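Local coordinates for protein sulfite reductase [ferredoxin] (Mycobacterium tuberculosis, PDB 1ZJ8) that catalyses the six-electron reduction of sulfite to sulfide with electrons from ferredoxin, using a siroheme coupled to a [4Fe-4S] cluster, at residues 430-435 with 441-446; 470-473 with 478-481. All coordinates share one frame; numbering follows the deposited sequence.

Contact 1 of 2, residues 430-435 with 441-446. With SRM (siroheme), chain E.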
ATOM      1  N   GLY A 430      10.364   2.732   7.535  1.00 37.32           N
ATOM      2  CA  GLY A 430      11.548   3.528   7.807  1.00 37.89           C
ATOM      3  C   GLY A 430      12.611   2.737   8.540  1.00 38.61           C
ATOM      4  O   GLY A 430      12.502   1.506   8.742  1.00 38.49           O
ATOM      5  N   ILE A 431      13.626   3.476   8.977  1.00 39.14           N
ATOM      6  CA  ILE A 431      14.891   2.901   9.457  1.00 39.50           C
ATOM      7  C   ILE A 431      14.769   1.978  10.683  1.00 39.86           C
ATOM      8  O   ILE A 431      15.721   1.263  10.992  1.00 40.26           O
ATOM      9  CB  ILE A 431      15.907   4.044   9.754  1.00 39.69           C
ATOM     10  CG1 ILE A 431      17.344   3.520   9.781  1.00 40.35           C
ATOM     11  CG2 ILE A 431      15.553   4.775  11.058  1.00 39.64           C
ATOM     12  CD1 ILE A 431      18.399   4.620   9.478  1.00 40.33           C
ATOM     13  N   GLU A 432      13.621   1.994  11.370  1.00 39.79           N
ATOM     14  CA  GLU A 432      13.341   1.051  12.481  1.00 39.83           C
ATOM     15  C   GLU A 432      13.431  -0.444  12.076  1.00 39.78           C
ATOM     16  O   GLU A 432      13.747  -1.299  12.901  1.00 39.49           O
ATOM     17  CB  GLU A 432      11.941   1.352  13.060  1.00 40.02           C
ATOM     18  CG  GLU A 432      11.499   0.554  14.300  1.00 39.97           C
ATOM     19  CD  GLU A 432       9.986   0.283  14.344  1.00 40.21           C
ATOM     20  OE1 GLU A 432       9.286   0.467  13.318  1.00 40.51           O
ATOM     21  OE2 GLU A 432       9.502  -0.149  15.409  1.00 39.16           O
ATOM     22  N   PHE A 433      13.125  -0.751  10.817  1.00 39.90           N
ATOM     23  CA  PHE A 433      13.112  -2.139  10.336  1.00 40.11           C
ATOM     24  C   PHE A 433      13.551  -2.290   8.861  1.00 40.30           C
ATOM     25  O   PHE A 433      13.902  -3.380   8.427  1.00 39.92           O
ATOM     26  CB  PHE A 433      11.692  -2.738  10.457  1.00 39.89           C
ATOM     27  CG  PHE A 433      11.234  -3.071  11.883  1.00 39.80           C
ATOM     28  CD1 PHE A 433      11.972  -3.914  12.706  1.00 39.49           C
ATOM     29  CD2 PHE A 433      10.008  -2.593  12.361  1.00 39.43           C
ATOM     30  CE1 PHE A 433      11.518  -4.245  14.008  1.00 39.49           C
ATOM     31  CE2 PHE A 433       9.550  -2.922  13.653  1.00 39.55           C
ATOM     32  CZ  PHE A 433      10.303  -3.749  14.471  1.00 39.31           C
ATOM     33  N   CYS A 434      13.527  -1.211   8.091  1.00 40.96           N
ATOM     34  CA  CYS A 434      13.762  -1.287   6.655  1.00 41.51           C
ATOM     35  C   CYS A 434      15.241  -1.085   6.273  1.00 42.14           C
ATOM     36  O   CYS A 434      15.890  -0.155   6.763  1.00 42.33           O
ATOM     37  CB  CYS A 434      12.920  -0.223   5.955  1.00 41.42           C
ATOM     38  SG  CYS A 434      12.975  -0.433   4.199  1.00 42.08           S
ATOM     39  N   LYS A 435      15.754  -1.921   5.366  1.00 42.63           N
ATOM     40  CA  LYS A 435      17.158  -1.837   4.960  1.00 42.93           C
ATOM     41  C   LYS A 435      17.459  -0.737   3.947  1.00 43.25           C
ATOM     42  O   LYS A 435      18.635  -0.474   3.681  1.00 43.72           O
ATOM     43  CB  LYS A 435      17.639  -3.159   4.387  1.00 43.14           C
ATOM     44  CG  LYS A 435      17.619  -4.335   5.371  1.00 43.60           C
ATOM     45  CD  LYS A 435      18.032  -5.637   4.666  1.00 43.69           C
ATOM     46  CE  LYS A 435      17.294  -5.837   3.301  1.00 44.41           C
ATOM     47  NZ  LYS A 435      15.804  -5.598   3.359  1.00 43.31           N
ATOM     48  N   THR A 441      10.466   6.851  10.436  1.00 40.57           N
ATOM     49  CA  THR A 441       9.173   7.294   9.939  1.00 40.06           C
ATOM     50  C   THR A 441       8.004   6.863  10.833  1.00 39.48           C
ATOM     51  O   THR A 441       7.248   7.723  11.296  1.00 38.98           O
ATOM     52  CB  THR A 441       8.933   6.752   8.510  1.00 39.93           C
ATOM     53  OG1 THR A 441       9.211   5.345   8.479  1.00 39.30           O
ATOM     54  CG2 THR A 441       9.821   7.457   7.518  1.00 39.64           C
ATOM     55  N   ARG A 442       7.861   5.553  11.080  1.00 38.86           N
ATOM     56  CA  ARG A 442       6.696   5.078  11.817  1.00 38.57           C
ATOM     57  C   ARG A 442       6.718   5.476  13.289  1.00 38.19           C
ATOM     58  O   ARG A 442       5.671   5.797  13.851  1.00 38.27           O
ATOM     59  CB  ARG A 442       6.438   3.565  11.672  1.00 38.65           C
ATOM     60  CG  ARG A 442       4.926   3.268  11.920  1.00 38.87           C
ATOM     61  CD  ARG A 442       4.453   1.820  11.803  1.00 38.70           C
ATOM     62  NE  ARG A 442       4.727   1.202  10.507  1.00 39.99           N
ATOM     63  CZ  ARG A 442       4.157   1.524   9.350  1.00 39.45           C
ATOM     64  NH1 ARG A 442       3.278   2.496   9.270  1.00 39.87           N
ATOM     65  NH2 ARG A 442       4.496   0.877   8.244  1.00 40.62           N
ATOM     66  N   VAL A 443       7.897   5.499  13.902  1.00 37.71           N
ATOM     67  CA  VAL A 443       8.016   5.915  15.301  1.00 37.49           C
ATOM     68  C   VAL A 443       7.889   7.447  15.437  1.00 37.02           C
ATOM     69  O   VAL A 443       7.225   7.962  16.355  1.00 36.72           O
ATOM     70  CB  VAL A 443       9.362   5.420  15.916  1.00 37.64           C
ATOM     71  CG1 VAL A 443       9.324   5.561  17.461  1.00 37.40           C
ATOM     72  CG2 VAL A 443       9.652   3.951  15.481  1.00 37.61           C
ATOM     73  N   ARG A 444       8.534   8.157  14.514  1.00 36.48           N
ATOM     74  CA  ARG A 444       8.445   9.607  14.446  1.00 36.12           C
ATOM     75  C   ARG A 444       6.997  10.056  14.464  1.00 35.79           C
ATOM     76  O   ARG A 444       6.595  10.902  15.279  1.00 35.77           O
ATOM     77  CB  ARG A 444       9.107  10.100  13.162  1.00 36.17           C
ATOM     78  CG  ARG A 444       9.255  11.617  13.091  1.00 36.84           C
ATOM     79  CD  ARG A 444      10.404  12.100  13.970  1.00 37.86           C
ATOM     80  NE  ARG A 444      10.037  13.226  14.815  1.00 36.85           N
ATOM     81  CZ  ARG A 444       9.899  14.470  14.394  1.00 38.11           C
ATOM     82  NH1 ARG A 444      10.073  14.759  13.131  1.00 40.30           N
ATOM     83  NH2 ARG A 444       9.582  15.437  15.234  1.00 39.32           N
ATOM     84  N   ALA A 445       6.225   9.449  13.569  1.00 35.23           N
ATOM     85  CA  ALA A 445       4.800   9.726  13.414  1.00 34.66           C
ATOM     86  C   ALA A 445       4.043   9.603  14.712  1.00 34.05           C
ATOM     87  O   ALA A 445       3.073  10.319  14.935  1.00 33.89           O
ATOM     88  CB  ALA A 445       4.193   8.757  12.407  1.00 35.05           C
ATOM     89  N   GLN A 446       4.480   8.686  15.569  1.00 33.59           N
ATOM     90  CA  GLN A 446       3.784   8.457  16.841  1.00 33.45           C
ATOM     91  C   GLN A 446       3.895   9.654  17.782  1.00 33.19           C
ATOM     92  O   GLN A 446       3.015   9.880  18.621  1.00 32.92           O
ATOM     93  CB  GLN A 446       4.324   7.204  17.558  1.00 33.48           C
ATOM     94  CG  GLN A 446       4.339   5.926  16.727  1.00 32.16           C
ATOM     95  CD  GLN A 446       2.998   5.628  16.142  1.00 30.56           C
ATOM     96  OE1 GLN A 446       1.977   5.877  16.776  1.00 29.37           O
ATOM     97  NE2 GLN A 446       2.981   5.104  14.919  1.00 30.64           N
TER
HETATM   98 FE   SRM E 557       6.760  -1.135  -0.589  1.00 36.68          FE
HETATM   99  CHA SRM E 557       9.984  -2.211  -0.930  1.00 39.33           C
HETATM  100  CHB SRM E 557       7.110  -1.190   2.742  1.00 37.03           C
HETATM  101  CHC SRM E 557       3.673  -0.156  -0.270  1.00 31.66           C
HETATM  102  CHD SRM E 557       7.138   0.889  -3.362  1.00 36.19           C
HETATM  103  NA  SRM E 557       8.181  -1.792   0.655  1.00 38.55           N
HETATM  104  C1A SRM E 557       9.386  -2.318   0.343  1.00 39.78           C
HETATM  105  C2A SRM E 557      10.047  -3.032   1.482  1.00 40.69           C
HETATM  106  CMA SRM E 557       9.790  -4.504   1.367  1.00 40.05           C
HETATM  107  CDA SRM E 557      11.499  -2.673   1.630  1.00 42.56           C
HETATM  108  CEA SRM E 557      12.551  -3.633   1.173  1.00 44.84           C
HETATM  109  O3A SRM E 557      12.601  -3.931  -0.025  1.00 47.29           O
HETATM  110  O4A SRM E 557      13.356  -4.128   1.975  1.00 46.66           O
HETATM  111  C3A SRM E 557       9.306  -2.442   2.633  1.00 40.44           C
HETATM  112  CAA SRM E 557       9.002  -3.403   3.733  1.00 40.25           C
HETATM  113  CBA SRM E 557      10.194  -3.276   4.644  1.00 41.43           C
HETATM  114  CCA SRM E 557       9.805  -3.512   6.067  1.00 42.67           C
HETATM  115  O1A SRM E 557       8.724  -3.042   6.484  1.00 41.33           O
HETATM  116  O2A SRM E 557      10.570  -4.196   6.789  1.00 43.03           O
HETATM  117  C4A SRM E 557       8.128  -1.791   1.992  1.00 39.08           C
HETATM  118  NB  SRM E 557       5.578  -0.894   0.963  1.00 35.16           N
HETATM  119  C1B SRM E 557       5.814  -0.986   2.273  1.00 34.63           C
HETATM  120  C2B SRM E 557       4.599  -0.876   3.151  1.00 33.18           C
HETATM  121  CMB SRM E 557       4.594  -1.811   4.327  1.00 32.44           C
HETATM  122  CDB SRM E 557       4.551   0.523   3.667  1.00 33.03           C
HETATM  123  CEB SRM E 557       3.440   0.898   4.582  1.00 33.40           C
HETATM  124  O3B SRM E 557       3.627   1.175   5.786  1.00 33.18           O
HETATM  125  O4B SRM E 557       2.309   0.915   4.097  1.00 34.85           O
HETATM  126  C3B SRM E 557       3.525  -1.118   2.112  1.00 32.49           C
HETATM  127  CAB SRM E 557       3.246  -2.591   1.957  1.00 32.29           C
HETATM  128  CBB SRM E 557       1.866  -2.848   1.435  1.00 31.87           C
HETATM  129  CCB SRM E 557       1.708  -4.297   1.077  1.00 31.13           C
HETATM  130  O1B SRM E 557       1.094  -5.065   1.814  1.00 31.81           O
HETATM  131  O2B SRM E 557       2.158  -4.745   0.027  1.00 33.57           O
HETATM  132  C4B SRM E 557       4.264  -0.710   0.866  1.00 33.82           C
HETATM  133  NC  SRM E 557       5.693   0.180  -1.519  1.00 33.63           N
HETATM  134  C1C SRM E 557       4.361   0.330  -1.372  1.00 31.18           C
HETATM  135  C2C SRM E 557       3.818   1.314  -2.187  1.00 32.91           C
HETATM  136  CDC SRM E 557       2.470   1.953  -2.141  1.00 33.13           C
HETATM  137  CEC SRM E 557       1.311   1.356  -2.840  1.00 32.44           C
HETATM  138  O3C SRM E 557       1.398   0.207  -3.330  1.00 31.81           O
HETATM  139  O4C SRM E 557       0.299   2.069  -2.906  1.00 32.69           O
HETATM  140  C3C SRM E 557       4.851   1.624  -3.019  1.00 33.32           C
HETATM  141  CAC SRM E 557       4.642   2.658  -4.077  1.00 33.48           C
HETATM  142  CBC SRM E 557       3.753   2.365  -5.267  1.00 32.83           C
HETATM  143  CCC SRM E 557       4.536   1.535  -6.270  1.00 32.31           C
HETATM  144  O1C SRM E 557       4.823   0.333  -6.021  1.00 28.39           O
HETATM  145  O2C SRM E 557       4.895   2.115  -7.327  1.00 31.62           O
HETATM  146  C4C SRM E 557       5.945   0.887  -2.647  1.00 34.77           C
HETATM  147  ND  SRM E 557       8.136  -1.004  -2.068  1.00 37.36           N
HETATM  148  C1D SRM E 557       8.152   0.006  -2.953  1.00 37.00           C
HETATM  149  C2D SRM E 557       9.447   0.117  -3.494  1.00 38.32           C
HETATM  150  CAD SRM E 557       9.709   0.653  -4.890  1.00 37.48           C
HETATM  151  CBD SRM E 557       9.768  -0.314  -6.030  1.00 39.18           C
HETATM  152  CCD SRM E 557       9.893   0.113  -7.465  1.00 40.36           C
HETATM  153  O1D SRM E 557       8.927  -0.146  -8.217  1.00 41.96           O
HETATM  154  O2D SRM E 557      10.922   0.707  -7.885  1.00 37.19           O
HETATM  155  C3D SRM E 557      10.209  -0.871  -2.894  1.00 37.58           C
HETATM  156  CDD SRM E 557      11.490  -1.432  -3.448  1.00 38.97           C
HETATM  157  CED SRM E 557      11.529  -2.421  -4.593  1.00 39.54           C
HETATM  158  O3D SRM E 557      10.512  -2.999  -4.977  1.00 39.68           O
HETATM  159  O4D SRM E 557      12.590  -2.679  -5.181  1.00 38.84           O
HETATM  160  C4D SRM E 557       9.385  -1.558  -2.016  1.00 38.45           C

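Contact 2 of 2, residues 470-473 with 478-481. With SRM (siroheme), chain E.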
ATOM      1  N   ASN A 470       2.428  12.711   4.176  1.00 33.82           N
ATOM      2  CA  ASN A 470       3.021  11.375   4.006  1.00 33.90           C
ATOM      3  C   ASN A 470       4.534  11.399   4.247  1.00 34.28           C
ATOM      4  O   ASN A 470       5.261  12.149   3.584  1.00 34.03           O
ATOM      5  CB  ASN A 470       2.737  10.833   2.611  1.00 33.45           C
ATOM      6  CG  ASN A 470       1.256  10.611   2.356  1.00 32.07           C
ATOM      7  OD1 ASN A 470       0.423  10.900   3.197  1.00 30.56           O
ATOM      8  ND2 ASN A 470       0.928  10.095   1.184  1.00 30.05           N
ATOM      9  N   ILE A 471       4.994  10.572   5.195  1.00 34.75           N
ATOM     10  CA  ILE A 471       6.405  10.507   5.583  1.00 34.78           C
ATOM     11  C   ILE A 471       7.042   9.214   5.082  1.00 35.00           C
ATOM     12  O   ILE A 471       6.733   8.123   5.558  1.00 34.98           O
ATOM     13  CB  ILE A 471       6.580  10.568   7.113  1.00 34.94           C
ATOM     14  CG1 ILE A 471       5.599  11.569   7.746  1.00 35.45           C
ATOM     15  CG2 ILE A 471       8.030  10.925   7.464  1.00 34.56           C
ATOM     16  CD1 ILE A 471       5.842  11.833   9.235  1.00 34.86           C
ATOM     17  N   ASN A 472       7.960   9.343   4.137  1.00 35.60           N
ATOM     18  CA  ASN A 472       8.643   8.184   3.551  1.00 36.00           C
ATOM     19  C   ASN A 472      10.122   8.202   3.925  1.00 36.58           C
ATOM     20  O   ASN A 472      10.735   9.272   3.949  1.00 37.06           O
ATOM     21  CB  ASN A 472       8.477   8.198   2.036  1.00 35.76           C
ATOM     22  CG  ASN A 472       7.008   8.226   1.608  1.00 36.25           C
ATOM     23  OD1 ASN A 472       6.497   7.253   1.040  1.00 35.87           O
ATOM     24  ND2 ASN A 472       6.323   9.355   1.868  1.00 35.85           N
ATOM     25  N   GLY A 473      10.686   7.028   4.223  1.00 37.22           N
ATOM     26  CA  GLY A 473      12.095   6.901   4.657  1.00 37.74           C
ATOM     27  C   GLY A 473      13.155   6.827   3.547  1.00 38.39           C
ATOM     28  O   GLY A 473      14.363   6.774   3.838  1.00 38.30           O
ATOM     29  N   CYS A 478       6.786   4.274  -0.641  1.00 37.02           N
ATOM     30  CA  CYS A 478       5.821   3.312  -0.094  1.00 36.99           C
ATOM     31  C   CYS A 478       4.622   3.931   0.583  1.00 36.78           C
ATOM     32  O   CYS A 478       3.560   3.320   0.635  1.00 36.35           O
ATOM     33  CB  CYS A 478       6.493   2.428   0.951  1.00 37.37           C
ATOM     34  SG  CYS A 478       7.745   1.261   0.300  1.00 40.97           S
ATOM     35  N   ALA A 479       4.824   5.115   1.167  1.00 36.93           N
ATOM     36  CA  ALA A 479       3.757   5.866   1.813  1.00 36.71           C
ATOM     37  C   ALA A 479       3.348   7.017   0.922  1.00 36.81           C
ATOM     38  O   ALA A 479       2.844   8.022   1.406  1.00 36.97           O
ATOM     39  CB  ALA A 479       4.199   6.368   3.179  1.00 36.56           C
ATOM     40  N   ARG A 480       3.570   6.868  -0.384  1.00 36.97           N
ATOM     41  CA  ARG A 480       3.013   7.770  -1.394  1.00 36.90           C
ATOM     42  C   ARG A 480       3.408   9.249  -1.228  1.00 36.61           C
ATOM     43  O   ARG A 480       2.590  10.087  -0.879  1.00 36.57           O
ATOM     44  CB  ARG A 480       1.478   7.572  -1.454  1.00 37.27           C
ATOM     45  CG  ARG A 480       1.033   6.402  -2.396  1.00 38.17           C
ATOM     46  CD  ARG A 480       0.402   5.195  -1.715  1.00 38.56           C
ATOM     47  NE  ARG A 480      -0.993   5.443  -1.373  1.00 38.22           N
ATOM     48  CZ  ARG A 480      -1.831   4.535  -0.876  1.00 38.72           C
ATOM     49  NH1 ARG A 480      -1.454   3.272  -0.659  1.00 37.97           N
ATOM     50  NH2 ARG A 480      -3.070   4.907  -0.591  1.00 39.94           N
ATOM     51  N   ILE A 481       4.673   9.545  -1.522  1.00 36.89           N
ATOM     52  CA  ILE A 481       5.257  10.897  -1.426  1.00 36.99           C
ATOM     53  C   ILE A 481       4.580  11.951  -2.320  1.00 37.08           C
ATOM     54  O   ILE A 481       4.268  13.078  -1.890  1.00 37.04           O
ATOM     55  CB  ILE A 481       6.741  10.887  -1.893  1.00 37.17           C
ATOM     56  CG1 ILE A 481       7.588   9.926  -1.068  1.00 37.30           C
ATOM     57  CG2 ILE A 481       7.343  12.310  -1.817  1.00 37.65           C
ATOM     58  CD1 ILE A 481       8.896   9.564  -1.701  1.00 36.96           C
TER
HETATM   59 FE   SRM E 557       6.760  -1.135  -0.589  1.00 36.68          FE
HETATM   60  CHA SRM E 557       9.984  -2.211  -0.930  1.00 39.33           C
HETATM   61  CHB SRM E 557       7.110  -1.190   2.742  1.00 37.03           C
HETATM   62  CHC SRM E 557       3.673  -0.156  -0.270  1.00 31.66           C
HETATM   63  CHD SRM E 557       7.138   0.889  -3.362  1.00 36.19           C
HETATM   64  NA  SRM E 557       8.181  -1.792   0.655  1.00 38.55           N
HETATM   65  C1A SRM E 557       9.386  -2.318   0.343  1.00 39.78           C
HETATM   66  C2A SRM E 557      10.047  -3.032   1.482  1.00 40.69           C
HETATM   67  CMA SRM E 557       9.790  -4.504   1.367  1.00 40.05           C
HETATM   68  CDA SRM E 557      11.499  -2.673   1.630  1.00 42.56           C
HETATM   69  CEA SRM E 557      12.551  -3.633   1.173  1.00 44.84           C
HETATM   70  O3A SRM E 557      12.601  -3.931  -0.025  1.00 47.29           O
HETATM   71  O4A SRM E 557      13.356  -4.128   1.975  1.00 46.66           O
HETATM   72  C3A SRM E 557       9.306  -2.442   2.633  1.00 40.44           C
HETATM   73  CAA SRM E 557       9.002  -3.403   3.733  1.00 40.25           C
HETATM   74  CBA SRM E 557      10.194  -3.276   4.644  1.00 41.43           C
HETATM   75  CCA SRM E 557       9.805  -3.512   6.067  1.00 42.67           C
HETATM   76  O1A SRM E 557       8.724  -3.042   6.484  1.00 41.33           O
HETATM   77  O2A SRM E 557      10.570  -4.196   6.789  1.00 43.03           O
HETATM   78  C4A SRM E 557       8.128  -1.791   1.992  1.00 39.08           C
HETATM   79  NB  SRM E 557       5.578  -0.894   0.963  1.00 35.16           N
HETATM   80  C1B SRM E 557       5.814  -0.986   2.273  1.00 34.63           C
HETATM   81  C2B SRM E 557       4.599  -0.876   3.151  1.00 33.18           C
HETATM   82  CMB SRM E 557       4.594  -1.811   4.327  1.00 32.44           C
HETATM   83  CDB SRM E 557       4.551   0.523   3.667  1.00 33.03           C
HETATM   84  CEB SRM E 557       3.440   0.898   4.582  1.00 33.40           C
HETATM   85  O3B SRM E 557       3.627   1.175   5.786  1.00 33.18           O
HETATM   86  O4B SRM E 557       2.309   0.915   4.097  1.00 34.85           O
HETATM   87  C3B SRM E 557       3.525  -1.118   2.112  1.00 32.49           C
HETATM   88  CAB SRM E 557       3.246  -2.591   1.957  1.00 32.29           C
HETATM   89  CBB SRM E 557       1.866  -2.848   1.435  1.00 31.87           C
HETATM   90  CCB SRM E 557       1.708  -4.297   1.077  1.00 31.13           C
HETATM   91  O1B SRM E 557       1.094  -5.065   1.814  1.00 31.81           O
HETATM   92  O2B SRM E 557       2.158  -4.745   0.027  1.00 33.57           O
HETATM   93  C4B SRM E 557       4.264  -0.710   0.866  1.00 33.82           C
HETATM   94  NC  SRM E 557       5.693   0.180  -1.519  1.00 33.63           N
HETATM   95  C1C SRM E 557       4.361   0.330  -1.372  1.00 31.18           C
HETATM   96  C2C SRM E 557       3.818   1.314  -2.187  1.00 32.91           C
HETATM   97  CDC SRM E 557       2.470   1.953  -2.141  1.00 33.13           C
HETATM   98  CEC SRM E 557       1.311   1.356  -2.840  1.00 32.44           C
HETATM   99  O3C SRM E 557       1.398   0.207  -3.330  1.00 31.81           O
HETATM  100  O4C SRM E 557       0.299   2.069  -2.906  1.00 32.69           O
HETATM  101  C3C SRM E 557       4.851   1.624  -3.019  1.00 33.32           C
HETATM  102  CAC SRM E 557       4.642   2.658  -4.077  1.00 33.48           C
HETATM  103  CBC SRM E 557       3.753   2.365  -5.267  1.00 32.83           C
HETATM  104  CCC SRM E 557       4.536   1.535  -6.270  1.00 32.31           C
HETATM  105  O1C SRM E 557       4.823   0.333  -6.021  1.00 28.39           O
HETATM  106  O2C SRM E 557       4.895   2.115  -7.327  1.00 31.62           O
HETATM  107  C4C SRM E 557       5.945   0.887  -2.647  1.00 34.77           C
HETATM  108  ND  SRM E 557       8.136  -1.004  -2.068  1.00 37.36           N
HETATM  109  C1D SRM E 557       8.152   0.006  -2.953  1.00 37.00           C
HETATM  110  C2D SRM E 557       9.447   0.117  -3.494  1.00 38.32           C
HETATM  111  CAD SRM E 557       9.709   0.653  -4.890  1.00 37.48           C
HETATM  112  CBD SRM E 557       9.768  -0.314  -6.030  1.00 39.18           C
HETATM  113  CCD SRM E 557       9.893   0.113  -7.465  1.00 40.36           C
HETATM  114  O1D SRM E 557       8.927  -0.146  -8.217  1.00 41.96           O
HETATM  115  O2D SRM E 557      10.922   0.707  -7.885  1.00 37.19           O
HETATM  116  C3D SRM E 557      10.209  -0.871  -2.894  1.00 37.58           C
HETATM  117  CDD SRM E 557      11.490  -1.432  -3.448  1.00 38.97           C
HETATM  118  CED SRM E 557      11.529  -2.421  -4.593  1.00 39.54           C
HETATM  119  O3D SRM E 557      10.512  -2.999  -4.977  1.00 39.68           O
HETATM  120  O4D SRM E 557      12.590  -2.679  -5.181  1.00 38.84           O
HETATM  121  C4D SRM E 557       9.385  -1.558  -2.016  1.00 38.45           C

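Contact 1 of 2, residues 430-435 with 441-446
The cofactor-binding loop of the nitrite and sulfite reductase 4Fe-4S domain is closed where Gly430 meets Thr441 and Glu432 meets Val443. Thr441 OG1 lies 3.0 Å from Gly430 N, but the angle is too poor for a hydrogen bond; the hydroxyl is bonded to the backbone O of Cys428, a probable ligand of the cluster. Further out, CG2 of Val443 meets CG and CD of Glu432, 3.9 Å from CD, the two side chains crossing at about a right angle, while the carboxylate makes a long, weak ion pair with Arg363. Glu432 is brought there by its extended first torsion, with CG anti to the backbone N (chi1 -175°).

Both segments hold siroheme. The guanidinium of Arg442 uses NH2 to donate to carboxylate oxygen O3B of siroheme over 2.6 Å, nearly straight at 164°, with the oxygen at the edge of the group. From the other segment, NZ of Lys435 makes a weak hydrogen bond of 3.2 Å to siroheme O4A. Cys434 SG binds a cluster iron and lies 3.7 Å from siroheme CDA, placing the cluster ligand beside the tetrapyrrole's substituents.

The loop 430-435 follows strand 425-427 and leads to helix 442-455. Strand 79-83 touches Phe433 and Lys435, while Arg363 of strand 363-365 packs on Arg442, Val443 and Gln446.

Contact 2 of 2, residues 470-473 with 478-481
Asn472, Ala479 and Asn470 bury the most surface here, and two asparagine amides account for the hydrogen bonds between 470-473 and 478-481. The carboxamide oxygen OD1 of Asn472 accepts from Ala479 N at 2.7 Å, with a bent N-H...O angle of 136° and the donor tilted from the carbonyl plane. The methyl of Ala479 lies against the same amide, its CB 3.3 Å from Asn472 OD1. CG1 of Ile481 packs against the amide of Asn472 and lies 3.7 Å from Asn472 CB, the two side chains crossing obliquely.

Two residues back along the strand, Asn470 ND2 donates to Arg480 O over 2.6 Å at 156°. The acceptor is in the amide plane of Asn470, whereas the donor stands above the carbonyl plane of Arg480. With CG beside the backbone N (chi1 -64°), the amide of Asn470 reaches the turn carrying Ala479 and Arg480.

These bonds hold the backbone next to Cys478, whose SG ligates an iron of the cluster. The same SG is 2.7 Å from the siroheme FE, consistent with the bridging axial cysteine known in siroheme reductases. The Arg480 side chain bends at chi2 and chi3 and runs to siroheme: NH1 makes a weak bond to siroheme O4C at 3.1 Å and also donates to Asp140 O, and NH2 is bonded to Pro388 O.

Strand 469-472 runs between strands 425-427 and 486-494 in a mixed sheet. Segment 478-481 belongs to the buried connection from it to strand 486-494, and Ile481 touches His507 of strand 500-508.

Overall arrangement
Following the chain, strand 425-427 enters the loop that contact 1 closes at the start of helix 442-455. The chain then reaches strand 469-472, where contact 2 opens; it closes the short loop that precedes strand 486-494. The contacts are therefore in series, neither enclosing nor crossing the other. Their centres are 11 Å apart, and they meet through packing: Thr441 CG2 lies 3.4 Å from Gly473 N. Both lie in the C-terminal 4Fe-4S domain of the nitrite and sulfite reductase family and touch siroheme, and Cys434 and Cys478 each ligate the same cluster. Together the two loops join one mixed sheet and the helix 442-455 to both cofactors.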